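Side-chain contacts in B12-binding domain-containing protein (Kitasatospora setae, PDB 6WTE), which binds cobalamin and a [4Fe-4S] cluster and acts as a radical S-adenosylmethionine-family methyltransferase, TsrM, whose catalysis is non-radical: residues A[287-290]-A[291-295]; A[364-367]-A[368-371]. All coordinates share one frame; numbering follows the deposited sequence. Where two conformers were deposited one is given.

Contact 1 (A[287-290]-A[291-295]); sequences EIVR and RRHAD
The carboxylate of E287 is shared by two consecutive arginines, R290 and R291, three and four residues further along the same helix. R291 sends NE to OE2 of E287 at 3.0 Å, an almost straight bond (177°) that lies in the guanidinium plane and meets the oxygen on its anti side. R290 grips side-on: its NE reaches OE1 of E287 at 3.0 Å while its NH2 reaches OE2 of E287 at 2.8 Å, both from the syn side, though tilted out of the carboxylate plane. OE2 therefore accepts from two arginines, and a water donating to it also accepts from NH2 of R291, closing a small ring. OE2 lies at the edge of the R291 guanidinium, whose plane stands 83° from that of the carboxylate. The like charges of R290 NH2 and R291 NE come within 4.2 Å, a proximity the shared carboxylate probably offsets. On another flank, CG1 of V289 sits over one face of the H293 ring, 3.9 Å from its centroid, in a CH-pi contact; CG1 is anti to the backbone N (chi1 170°), which turns it along the helix toward the ring.

Further out, NH1 of R291 forms salt bridges with D254 and E257 of helix 249-261, while I288, buried, packs on V253 and M256 of that helix and on A325 of helix 316-325. Backbone bonds such as R292 N to I288 O, 3.0 Å, fix the spacing. The arrangement is an i to i+3 and i to i+4 salt-bridge network on the last turns of helix 278-294, within a beta-alpha-beta unit of the radical SAM core.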
ATOM      1  N   GLU A 287      -4.532 -21.060  15.306  1.00 13.34           N
ATOM      2  CA  GLU A 287      -5.576 -21.745  14.548  1.00 15.18           C
ATOM      3  C   GLU A 287      -5.017 -22.382  13.281  1.00 14.24           C
ATOM      4  O   GLU A 287      -5.416 -23.496  12.915  1.00 14.76           O
ATOM      5  CB  GLU A 287      -6.712 -20.774  14.221  1.00 14.51           C
ATOM      6  CG  GLU A 287      -7.806 -21.365  13.342  1.00 15.64           C
ATOM      7  CD  GLU A 287      -8.533 -22.526  13.996  1.00 20.40           C
ATOM      8  OE1 GLU A 287      -8.397 -22.726  15.225  1.00 22.27           O
ATOM      9  OE2 GLU A 287      -9.254 -23.246  13.272  1.00 21.52           O
ATOM     10  N   ILE A 288      -4.086 -21.703  12.604  1.00 13.04           N
ATOM     11  CA  ILE A 288      -3.461 -22.286  11.419  1.00 13.67           C
ATOM     12  C   ILE A 288      -2.741 -23.575  11.787  1.00 13.39           C
ATOM     13  O   ILE A 288      -2.857 -24.600  11.102  1.00 13.67           O
ATOM     14  CB  ILE A 288      -2.495 -21.283  10.767  1.00 12.53           C
ATOM     15  CG1 ILE A 288      -3.253 -20.070  10.219  1.00 12.18           C
ATOM     16  CG2 ILE A 288      -1.711 -21.962   9.658  1.00 14.25           C
ATOM     17  CD1 ILE A 288      -2.322 -18.986   9.719  1.00 11.80           C
ATOM     18  N   VAL A 289      -1.978 -23.534  12.877  1.00 13.45           N
ATOM     19  CA  VAL A 289      -1.242 -24.710  13.329  1.00 14.02           C
ATOM     20  C   VAL A 289      -2.202 -25.829  13.701  1.00 17.27           C
ATOM     21  O   VAL A 289      -1.971 -27.000  13.376  1.00 16.79           O
ATOM     22  CB  VAL A 289      -0.324 -24.337  14.507  1.00 15.62           C
ATOM     23  CG1 VAL A 289       0.260 -25.590  15.151  1.00 15.12           C
ATOM     24  CG2 VAL A 289       0.775 -23.410  14.033  1.00 17.02           C
ATOM     25  N   ARG A 290      -3.302 -25.482  14.372  1.00 16.00           N
ATOM     26  CA  ARG A 290      -4.252 -26.502  14.801  1.00 16.92           C
ATOM     27  C   ARG A 290      -4.868 -27.219  13.608  1.00 17.40           C
ATOM     28  O   ARG A 290      -4.998 -28.447  13.619  1.00 18.16           O
ATOM     29  CB  ARG A 290      -5.350 -25.877  15.663  1.00 17.61           C
ATOM     30  CG  ARG A 290      -6.333 -26.896  16.225  1.00 20.17           C
ATOM     31  CD  ARG A 290      -7.632 -26.249  16.692  1.00 24.19           C
ATOM     32  NE  ARG A 290      -8.433 -25.738  15.579  1.00 22.27           N
ATOM     33  CZ  ARG A 290      -9.198 -26.499  14.800  1.00 26.94           C
ATOM     34  NH1 ARG A 290      -9.263 -27.807  15.007  1.00 27.69           N
ATOM     35  NH2 ARG A 290      -9.896 -25.955  13.811  1.00 25.72           N
ATOM     36  N   ARG A 291      -5.227 -26.475  12.558  1.00 16.62           N
ATOM     37  CA  ARG A 291      -5.803 -27.118  11.380  1.00 14.98           C
ATOM     38  C   ARG A 291      -4.775 -27.975  10.658  1.00 18.27           C
ATOM     39  O   ARG A 291      -5.094 -29.076  10.190  1.00 16.55           O
ATOM     40  CB  ARG A 291      -6.370 -26.070  10.429  1.00 16.92           C
ATOM     41  CG  ARG A 291      -7.574 -25.336  10.969  1.00 16.97           C
ATOM     42  CD  ARG A 291      -8.326 -24.677   9.845  1.00 18.18           C
ATOM     43  NE  ARG A 291      -9.292 -23.711  10.344  1.00 16.22           N
ATOM     44  CZ  ARG A 291     -10.148 -23.051   9.575  1.00 16.75           C
ATOM     45  NH1 ARG A 291     -10.160 -23.261   8.264  1.00 15.47           N
ATOM     46  NH2 ARG A 291     -10.983 -22.177  10.117  1.00 15.78           N
ATOM     47  N   ARG A 292      -3.537 -27.482  10.550  1.00 16.74           N
ATOM     48  CA  ARG A 292      -2.482 -28.257   9.907  1.00 18.41           C
ATOM     49  C   ARG A 292      -2.283 -29.589  10.614  1.00 19.60           C
ATOM     50  O   ARG A 292      -2.188 -30.645   9.973  1.00 20.72           O
ATOM     51  CB  ARG A 292      -1.181 -27.451   9.900  1.00 19.25           C
ATOM     52  CG  ARG A 292      -1.138 -26.359   8.841  1.00 18.29           C
ATOM     53  CD  ARG A 292       0.030 -25.405   9.065  1.00 19.61           C
ATOM     54  NE  ARG A 292       1.311 -26.101   9.185  1.00 20.99           N
ATOM     55  CZ  ARG A 292       2.331 -25.949   8.345  1.00 24.39           C
ATOM     56  NH1 ARG A 292       3.459 -26.620   8.538  1.00 30.66           N
ATOM     57  NH2 ARG A 292       2.228 -25.136   7.309  1.00 22.58           N
ATOM     58  N   HIS A 293      -2.236 -29.559  11.944  1.00 19.81           N
ATOM     59  CA  HIS A 293      -1.997 -30.782  12.697  1.00 19.28           C
ATOM     60  C   HIS A 293      -3.205 -31.708  12.669  1.00 19.58           C
ATOM     61  O   HIS A 293      -3.038 -32.931  12.662  1.00 19.13           O
ATOM     62  CB  HIS A 293      -1.616 -30.425  14.132  1.00 18.56           C
ATOM     63  CG  HIS A 293      -0.250 -29.821  14.252  1.00 25.11           C
ATOM     64  ND1 HIS A 293       0.514 -29.924  15.394  1.00 31.42           N
ATOM     65  CD2 HIS A 293       0.482 -29.095  13.374  1.00 24.88           C
ATOM     66  CE1 HIS A 293       1.661 -29.294  15.213  1.00 30.68           C
ATOM     67  NE2 HIS A 293       1.667 -28.782  13.997  1.00 25.21           N
ATOM     68  N   ALA A 294      -4.419 -31.152  12.633  1.00 17.04           N
ATOM     69  CA  ALA A 294      -5.629 -31.967  12.707  1.00 19.53           C
ATOM     70  C   ALA A 294      -5.849 -32.809  11.457  1.00 18.42           C
ATOM     71  O   ALA A 294      -6.512 -33.851  11.527  1.00 19.35           O
ATOM     72  CB  ALA A 294      -6.846 -31.074  12.949  1.00 20.25           C
ATOM     73  N   ASP A 295      -5.322 -32.386  10.313  1.00 21.43           N
ATOM     74  CA  ASP A 295      -5.573 -33.119   9.077  1.00 20.69           C
ATOM     75  C   ASP A 295      -4.389 -32.973   8.135  1.00 20.09           C
ATOM     76  O   ASP A 295      -4.144 -31.880   7.610  1.00 18.04           O
ATOM     77  CB  ASP A 295      -6.856 -32.622   8.407  1.00 23.96           C
ATOM     78  CG  ASP A 295      -7.239 -33.442   7.179  1.00 25.48           C
ATOM     79  OD1 ASP A 295      -6.522 -34.403   6.833  1.00 26.81           O
ATOM     80  OD2 ASP A 295      -8.272 -33.120   6.556  1.00 30.29           O
TER
HETATM   81  O   HOH W   1     -11.663 -22.108  12.906  1.00 22.77           O

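Contact 2 (A[364-367]-A[368-371])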
ATOM      1  N   VAL A 364      15.616 -10.742  14.161  1.00 12.05           N
ATOM      2  CA  VAL A 364      16.454 -11.400  13.168  1.00 11.89           C
ATOM      3  C   VAL A 364      17.034 -12.691  13.732  1.00 13.18           C
ATOM      4  O   VAL A 364      17.034 -13.731  13.060  1.00 14.55           O
ATOM      5  CB  VAL A 364      17.551 -10.437  12.675  1.00 14.60           C
ATOM      6  CG1 VAL A 364      18.568 -11.178  11.814  1.00 19.48           C
ATOM      7  CG2 VAL A 364      16.928  -9.286  11.891  1.00 12.66           C
ATOM      8  N   ARG A 365      17.485 -12.664  14.991  1.00 12.07           N
ATOM      9  CA  ARG A 365      18.025 -13.881  15.609  1.00 12.40           C
ATOM     10  C   ARG A 365      16.978 -14.987  15.680  1.00 14.07           C
ATOM     11  O   ARG A 365      17.241 -16.134  15.295  1.00 15.92           O
ATOM     12  CB  ARG A 365      18.563 -13.597  17.009  1.00 15.54           C
ATOM     13  CG  ARG A 365      18.880 -14.891  17.758  1.00 15.58           C
ATOM     14  CD  ARG A 365      19.471 -14.642  19.144  1.00 15.31           C
ATOM     15  NE  ARG A 365      18.578 -13.886  20.018  1.00 15.56           N
ATOM     16  CZ  ARG A 365      17.630 -14.423  20.783  1.00 17.19           C
ATOM     17  NH1 ARG A 365      17.423 -15.737  20.782  1.00 19.60           N
ATOM     18  NH2 ARG A 365      16.878 -13.638  21.546  1.00 17.38           N
ATOM     19  N   LEU A 366      15.801 -14.671  16.221  1.00 13.53           N
ATOM     20  CA  LEU A 366      14.752 -15.673  16.360  1.00 15.26           C
ATOM     21  C   LEU A 366      14.368 -16.260  15.008  1.00 15.92           C
ATOM     22  O   LEU A 366      14.138 -17.470  14.889  1.00 14.54           O
ATOM     23  CB  LEU A 366      13.526 -15.063  17.047  1.00 12.83           C
ATOM     24  CG  LEU A 366      13.666 -14.665  18.522  1.00 15.69           C
ATOM     25  CD1 LEU A 366      12.393 -13.983  19.008  1.00 17.21           C
ATOM     26  CD2 LEU A 366      14.008 -15.871  19.405  1.00 16.87           C
ATOM     27  N   CYS A 367      14.295 -15.419  13.974  1.00 15.57           N
ATOM     28  CA  CYS A 367      14.013 -15.941  12.642  1.00 15.28           C
ATOM     29  C   CYS A 367      15.157 -16.815  12.141  1.00 16.55           C
ATOM     30  O   CYS A 367      14.920 -17.892  11.581  1.00 17.31           O
ATOM     31  CB  CYS A 367      13.753 -14.799  11.673  1.00 14.52           C
ATOM     32  SG  CYS A 367      12.180 -13.945  11.937  1.00 13.14           S
ATOM     33  N   ARG A 368      16.401 -16.366  12.335  1.00 16.38           N
ATOM     34  CA  ARG A 368      17.552 -17.170  11.930  0.50 18.02           C
ATOM     35  C   ARG A 368      17.537 -18.531  12.611  1.00 22.40           C
ATOM     36  O   ARG A 368      17.752 -19.564  11.965  1.00 17.41           O
ATOM     37  CB  ARG A 368      18.855 -16.433  12.248  0.50 18.94           C
ATOM     38  CG  ARG A 368      20.099 -17.230  11.872  0.50 20.72           C
ATOM     39  CD  ARG A 368      21.385 -16.564  12.338  0.50 22.05           C
ATOM     40  NE  ARG A 368      21.570 -16.645  13.785  0.50 20.82           N
ATOM     41  CZ  ARG A 368      21.700 -15.593  14.584  0.50 20.34           C
ATOM     42  NH1 ARG A 368      21.864 -15.767  15.888  0.50 22.88           N
ATOM     43  NH2 ARG A 368      21.676 -14.366  14.080  0.50 22.89           N
ATOM     44  N   GLU A 369      17.282 -18.552  13.921  1.00 18.29           N
ATOM     45  CA  GLU A 369      17.220 -19.807  14.663  1.00 18.95           C
ATOM     46  C   GLU A 369      16.175 -20.766  14.108  1.00 18.18           C
ATOM     47  O   GLU A 369      16.298 -21.981  14.302  1.00 17.78           O
ATOM     48  CB  GLU A 369      16.915 -19.526  16.131  1.00 17.09           C
ATOM     49  CG  GLU A 369      18.009 -18.767  16.863  1.00 17.09           C
ATOM     50  CD  GLU A 369      17.585 -18.374  18.259  1.00 17.34           C
ATOM     51  OE1 GLU A 369      16.369 -18.444  18.550  1.00 17.82           O
ATOM     52  OE2 GLU A 369      18.461 -17.997  19.063  1.00 18.49           O
ATOM     53  N   ARG A 370      15.152 -20.258  13.426  1.00 17.13           N
ATOM     54  CA  ARG A 370      14.060 -21.087  12.938  1.00 19.16           C
ATOM     55  C   ARG A 370      14.034 -21.208  11.423  1.00 16.23           C
ATOM     56  O   ARG A 370      13.053 -21.714  10.873  1.00 17.35           O
ATOM     57  CB  ARG A 370      12.722 -20.544  13.444  1.00 17.14           C
ATOM     58  CG  ARG A 370      12.554 -20.702  14.945  1.00 17.03           C
ATOM     59  CD  ARG A 370      11.639 -19.650  15.568  1.00 17.83           C
ATOM     60  NE  ARG A 370      11.611 -19.832  17.017  1.00 16.46           N
ATOM     61  CZ  ARG A 370      12.599 -19.461  17.826  1.00 18.97           C
ATOM     62  NH1 ARG A 370      13.677 -18.873  17.325  1.00 17.13           N
ATOM     63  NH2 ARG A 370      12.516 -19.684  19.132  1.00 17.77           N
ATOM     64  N   GLY A 371      15.087 -20.778  10.735  1.00 15.18           N
ATOM     65  CA  GLY A 371      15.106 -20.919   9.292  1.00 17.91           C
ATOM     66  C   GLY A 371      14.113 -20.032   8.580  1.00 16.90           C
ATOM     67  O   GLY A 371      13.656 -20.374   7.485  1.00 17.85           O
TER
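R370 folds its guanidinium back onto the last turn of its own helix, so that NH1 donates to the backbone carbonyl O of L366 at 2.8 Å. That nitrogen lies in the carbonyl plane, on a lone pair, while the main-chain N of R370 adds only a weak bond to the same oxygen. The chain runs extended from CG to NE and lies alongside L366, with NH1 3.7 Å from CD2 of L366. NH1 also donates to OE1 of E369 at 3.0 Å, using the anti lone pair of that oxygen. The other oxygen of E369 faces backward along the helix: OE2 takes NH1 of R365 at 3.0 Å. NH1 comes to OE2 from above the carboxylate plane, while OE2 itself lies near the guanidinium plane of R365. One carboxylate thus joins two arginines in a salt-bridge network. With chi1 at 169° the R365 chain leaves CA away from its own N and beside the carbonyl carbon, and the bend at chi3 brings the guanidinium to OE2.

These bonds surround the C-terminal end of helix 357-369, which closes in a Schellman motif: G371, at positive phi, is the C-prime residue, I372 N reaches back to C367 O, and G371 N bonds to R368 O at 3.2 Å. N of R370 meets O of C367 at 3.0 Å, from above the carbonyl plane. NE of R370 also forms a salt bridge with D320 of helix 316-325, a helix whose A319 touches L366. Cutting R370 back to an alanine is likely to leave OE1 of E369 and D320 without this cationic partner, and the L366 carbonyl without its side-chain donor. Elsewhere on the helix, C367 packs against T374 of strand 373-380 and V364 against V376.

Both contacts are built on the closing turns of helices in the radical SAM core, 278-294 and 357-369, and their nearest atoms stay about 11 Å apart. Contact 1 lies at the surface, with I288 as its one buried member; contact 2 is partly buried, with V364, L366 and C367 buried. Each centres on one glutamate shared by two arginines, yet the order of charges along the chain differs: in 287-295 the acid precedes both bases, whereas in 364-371 it sits between them. In contact 2 one of the arginines also donates from its side chain to a main-chain carbonyl. Helix 316-325 is a common neighbour, touched by I288 and V289 in one and by L366 and R370 in the other.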